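Local coordinates for copper homeostasis protein cutF (Escherichia coli, PDB 2Z4I), which is an outer-membrane lipoprotein that activates the Cpx pathway, takes part in copper homeostasis and is needed for efficient binding of stationary-phase cells to hydrophobic surfaces, at residues 141-144 against 149-152; 136-141 against 153-158. The protein carries 1 engineered substitution. All blocks are in the same frame, centred on the assembly; numbering follows the deposited sequence.

Contact 1 (141-144 against 149-152)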
loop_
_atom_site.group_PDB
_atom_site.type_symbol
_atom_site.label_atom_id
_atom_site.label_comp_id
_atom_site.label_asym_id
_atom_site.label_seq_id
_atom_site.Cartn_x
_atom_site.Cartn_y
_atom_site.Cartn_z
ATOM N N THR A 141 3.268 -18.695 27.015
ATOM C CA THR A 141 4.338 -18.486 26.047
ATOM C C THR A 141 3.945 -19.257 24.798
ATOM O O THR A 141 3.126 -20.165 24.860
ATOM C CB THR A 141 5.699 -18.987 26.545
ATOM O OG1 THR A 141 5.536 -20.248 27.196
ATOM C CG2 THR A 141 6.308 -17.995 27.512
ATOM N N PHE A 142 4.521 -18.886 23.666
ATOM C CA PHE A 142 4.211 -19.524 22.394
ATOM C C PHE A 142 5.492 -19.605 21.590
ATOM O O PHE A 142 6.004 -18.588 21.112
ATOM C CB PHE A 142 3.164 -18.675 21.662
ATOM C CG PHE A 142 2.758 -19.189 20.301
ATOM C CD1 PHE A 142 3.507 -18.889 19.176
ATOM C CD2 PHE A 142 1.565 -19.879 20.135
ATOM C CE1 PHE A 142 3.071 -19.252 17.900
ATOM C CE2 PHE A 142 1.120 -20.250 18.862
ATOM C CZ PHE A 142 1.872 -19.934 17.742
ATOM N N THR A 143 6.041 -20.811 21.486
ATOM C CA THR A 143 7.250 -20.996 20.696
ATOM C C THR A 143 6.754 -21.230 19.271
ATOM O O THR A 143 6.100 -22.236 18.978
ATOM C CB THR A 143 8.065 -22.189 21.190
ATOM O OG1 THR A 143 8.502 -21.939 22.534
ATOM C CG2 THR A 143 9.279 -22.391 20.297
ATOM N N ASP A 144 7.045 -20.268 18.403
ATOM C CA ASP A 144 6.588 -20.298 17.025
ATOM C C ASP A 144 7.311 -21.278 16.120
ATOM O O ASP A 144 8.518 -21.177 15.919
ATOM C CB ASP A 144 6.661 -18.884 16.454
ATOM C CG ASP A 144 6.366 -18.840 14.979
ATOM O OD1 ASP A 144 7.331 -18.927 14.190
ATOM O OD2 ASP A 144 5.177 -18.730 14.608
ATOM N N LYS A 149 11.444 -18.675 17.404
ATOM C CA LYS A 149 11.465 -17.665 18.460
ATOM C C LYS A 149 10.245 -17.898 19.349
ATOM O O LYS A 149 9.244 -18.468 18.911
ATOM C CB LYS A 149 11.440 -16.260 17.846
ATOM C CG LYS A 149 12.663 -15.957 16.982
ATOM C CD LYS A 149 13.941 -15.974 17.817
ATOM C CE LYS A 149 15.200 -15.941 16.950
ATOM N NZ LYS A 149 15.353 -17.169 16.091
ATOM N N ARG A 150 10.323 -17.470 20.599
ATOM C CA ARG A 150 9.209 -17.683 21.509
ATOM C C ARG A 150 8.711 -16.395 22.168
ATOM O O ARG A 150 9.435 -15.762 22.940
ATOM C CB ARG A 150 9.623 -18.712 22.566
ATOM C CG ARG A 150 8.550 -19.074 23.558
ATOM C CD ARG A 150 8.896 -18.491 24.904
ATOM N NE ARG A 150 10.043 -19.163 25.501
ATOM C CZ ARG A 150 10.769 -18.658 26.493
ATOM N NH1 ARG A 150 10.469 -17.466 26.999
ATOM N NH2 ARG A 150 11.791 -19.349 26.988
ATOM N N PHE A 151 7.471 -16.017 21.858
ATOM C CA PHE A 151 6.874 -14.805 22.414
ATOM C C PHE A 151 5.875 -15.085 23.518
ATOM O O PHE A 151 5.463 -16.229 23.725
ATOM C CB PHE A 151 6.154 -14.008 21.334
ATOM C CG PHE A 151 6.450 -14.460 19.951
ATOM C CD1 PHE A 151 5.704 -15.468 19.367
ATOM C CD2 PHE A 151 7.471 -13.860 19.217
ATOM C CE1 PHE A 151 5.960 -15.881 18.058
ATOM C CE2 PHE A 151 7.748 -14.262 17.895
ATOM C CZ PHE A 151 6.985 -15.279 17.314
HETATM N N MSE A 152 5.490 -14.026 24.227
HETATM C CA MSE A 152 4.501 -14.136 25.291
HETATM C C MSE A 152 3.105 -13.982 24.688
HETATM O O MSE A 152 2.908 -13.216 23.741
HETATM C CB MSE A 152 4.711 -13.051 26.326
HETATM C CG MSE A 152 5.854 -13.293 27.268
HETATM SE SE MSE A 152 6.170 -11.671 28.255
HETATM C CE MSE A 152 7.649 -11.028 27.187
#

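Contact 2 (136-141 against 153-158)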
loop_
_atom_site.group_PDB
_atom_site.type_symbol
_atom_site.label_atom_id
_atom_site.label_comp_id
_atom_site.label_asym_id
_atom_site.label_seq_id
_atom_site.Cartn_x
_atom_site.Cartn_y
_atom_site.Cartn_z
HETATM N N MSE A 136 1.456 -21.610 32.362
HETATM C CA MSE A 136 1.756 -22.029 33.722
HETATM C C MSE A 136 2.008 -20.850 34.639
HETATM O O MSE A 136 2.902 -20.041 34.383
HETATM C CB MSE A 136 2.978 -22.933 33.745
HETATM C CG MSE A 136 3.415 -23.280 35.149
HETATM SE SE MSE A 136 5.007 -24.356 35.182
HETATM C CE MSE A 136 6.329 -22.983 34.786
ATOM N N ALA A 137 1.234 -20.771 35.718
ATOM C CA ALA A 137 1.370 -19.685 36.674
ATOM C C ALA A 137 1.116 -18.366 35.956
ATOM O O ALA A 137 2.007 -17.521 35.844
ATOM C CB ALA A 137 2.770 -19.693 37.278
ATOM N N ASP A 138 -0.099 -18.208 35.448
ATOM C CA ASP A 138 -0.488 -16.995 34.741
ATOM C C ASP A 138 0.496 -16.440 33.706
ATOM O O ASP A 138 0.557 -15.229 33.474
ATOM C CB ASP A 138 -0.825 -15.913 35.751
ATOM C CG ASP A 138 -2.023 -16.271 36.576
ATOM O OD1 ASP A 138 -1.923 -17.232 37.375
ATOM O OD2 ASP A 138 -3.070 -15.607 36.414
ATOM N N ALA A 139 1.259 -17.320 33.076
ATOM C CA ALA A 139 2.194 -16.880 32.064
ATOM C C ALA A 139 2.055 -17.792 30.864
ATOM O O ALA A 139 2.293 -18.992 30.953
ATOM C CB ALA A 139 3.609 -16.937 32.596
ATOM N N ALA A 140 1.652 -17.229 29.739
ATOM C CA ALA A 140 1.515 -18.027 28.541
ATOM C C ALA A 140 2.657 -17.680 27.615
ATOM O O ALA A 140 2.999 -16.516 27.479
ATOM C CB ALA A 140 0.198 -17.734 27.864
ATOM N N THR A 141 3.268 -18.695 27.015
ATOM C CA THR A 141 4.338 -18.486 26.047
ATOM C C THR A 141 3.945 -19.257 24.798
ATOM O O THR A 141 3.126 -20.165 24.860
ATOM C CB THR A 141 5.699 -18.987 26.545
ATOM O OG1 THR A 141 5.536 -20.248 27.196
ATOM C CG2 THR A 141 6.308 -17.995 27.512
ATOM N N VAL A 153 2.135 -14.695 25.237
ATOM C CA VAL A 153 0.784 -14.624 24.717
ATOM C C VAL A 153 -0.119 -13.946 25.735
ATOM O O VAL A 153 -0.221 -14.385 26.874
ATOM C CB VAL A 153 0.263 -16.045 24.382
ATOM C CG1 VAL A 153 -1.101 -15.973 23.746
ATOM C CG2 VAL A 153 1.236 -16.730 23.452
ATOM N N ALA A 154 -0.761 -12.859 25.325
ATOM C CA ALA A 154 -1.651 -12.124 26.215
ATOM C C ALA A 154 -2.582 -13.103 26.915
ATOM O O ALA A 154 -3.163 -13.977 26.269
ATOM C CB ALA A 154 -2.466 -11.100 25.424
ATOM N N ASN A 155 -2.716 -12.966 28.234
ATOM C CA ASN A 155 -3.592 -13.852 28.984
ATOM C C ASN A 155 -4.967 -13.867 28.385
ATOM O O ASN A 155 -5.492 -12.825 28.015
ATOM C CB ASN A 155 -3.704 -13.413 30.437
ATOM C CG ASN A 155 -2.516 -13.813 31.238
ATOM O OD1 ASN A 155 -1.399 -13.374 30.968
ATOM N ND2 ASN A 155 -2.734 -14.668 32.224
ATOM N N ASN A 156 -5.540 -15.061 28.292
ATOM C CA ASN A 156 -6.882 -15.247 27.764
ATOM C C ASN A 156 -7.453 -16.512 28.386
ATOM O O ASN A 156 -7.084 -17.627 28.023
ATOM C CB ASN A 156 -6.849 -15.381 26.254
ATOM C CG ASN A 156 -8.221 -15.511 25.671
ATOM O OD1 ASN A 156 -8.846 -16.562 25.757
ATOM N ND2 ASN A 156 -8.715 -14.433 25.091
ATOM N N ALA A 157 -8.350 -16.318 29.344
ATOM C CA ALA A 157 -8.980 -17.404 30.076
ATOM C C ALA A 157 -9.283 -18.635 29.244
ATOM O O ALA A 157 -8.704 -19.700 29.460
ATOM C CB ALA A 157 -10.249 -16.906 30.717
ATOM N N GLU A 158 -10.194 -18.479 28.291
ATOM C CA GLU A 158 -10.602 -19.583 27.439
ATOM C C GLU A 158 -9.452 -20.320 26.780
ATOM O O GLU A 158 -9.417 -21.554 26.787
ATOM C CB GLU A 158 -11.576 -19.107 26.367
ATOM C CG GLU A 158 -12.382 -20.247 25.784
ATOM C CD GLU A 158 -12.726 -21.304 26.841
ATOM O OE1 GLU A 158 -11.827 -22.106 27.194
ATOM O OE2 GLU A 158 -13.884 -21.326 27.329
HETATM O O HOH W 1 0.674 -14.670 29.451
#

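Contact 1 (141-144 against 149-152)
Arg150 lies across two threonines of the facing strand, its aliphatic stem doing most of the touching. Arg150 CB rests beside Thr143 OG1 at 3.4 Å, and CG continues over the same hydroxyl. With CG anti to the backbone N (chi1 -178°), bends at chi2 and chi3 bring Arg150 CD to 3.6 Å from Thr141 CB. Thr143 OG1 lies near the guanidinium plane, at one edge, and Thr141 CG2 approaches it obliquely. Beta-branched threonine is at home in a strand, and its short side chain gives a long arginine a surface. On the other face, Phe142 and Phe151 lie side by side and point the same way, with Phe142 CD1 4.0 Å from Phe151 CE1. CE1 of Phe151 also reaches Asp144 CB, at 3.5 Å. Their backbones form an antiparallel hydrogen-bonded pair, with Phe142 N 2.8 Å from Phe151 O and Phe151 N bonding Phe142 O; Asp144 N also bonds Lys149 O. Asp144 OD1 turns back to Thr147 N in the connecting turn. Strand 127-135 pairs with the other edge of 140-144, the backbone of Met152 hydrogen-bonds that of Leu197 in strand 194-199, and Phe182 of strand 174-185 meets the Phe151 ring edge-to-face.

Contact 2 (136-141 against 153-158)
Ala140 sets its single methyl against Val153, with Ala140 CB 3.9 Å from Val153 CB and 3.5 Å from Val153 O. Alanine suits this buried place, where Tyr133 and Tyr135 of strand 127-135 also lie against it. Val153 spreads its branches: with CG1 anti to the backbone N (chi1 -176°), CG2 falls beside that nitrogen and packs on the backbone of Thr141, 3.9 Å from Thr141 C. One direct bond joins the two backbones, from Val153 N to Ala140 O at 3.0 Å. It is nearly straight at the hydrogen (172°), although the donor sits well above the carbonyl plane. Further along, the chains part and a water fills in for direct pairing. It accepts from Ala140 N at 2.8 Å and donates to Val153 O and to Asn155 OD1, the latter at 2.9 Å, so a polar asparagine suits this exposed edge. Its amide also lies near the tight turn before strand 140-144, with Asn155 ND2 3.6 Å from Asp138 O. Asn156 then N-caps helix 157-167, its OD1 receiving Leu159 N. The helix entered here, 157-167, lies between the third strand, 150-152, and the fourth, 174-185, as in the OB-fold barrel to which this domain belongs.

The two contacts follow one another along neighbouring parts of the same hairpin, their centres 12 Å apart, and share Thr141. Strand 140-144 supplies one side of both: contact 1 is the hairpin it makes with strand 150-152, and contact 2 continues that pairing to its end, where the partner leaves for helix 157-167. They also touch directly, Phe142 CB packing on Val153 CG2. Along the chain, the order is 136-141, 141-144, 149-152 and 153-158, so contact 2 encloses contact 1. Both belong to the C-terminal OB domain, joined by a flexible linker to the N-terminal barrel, and together they build the second and third strands and the exit to the helix.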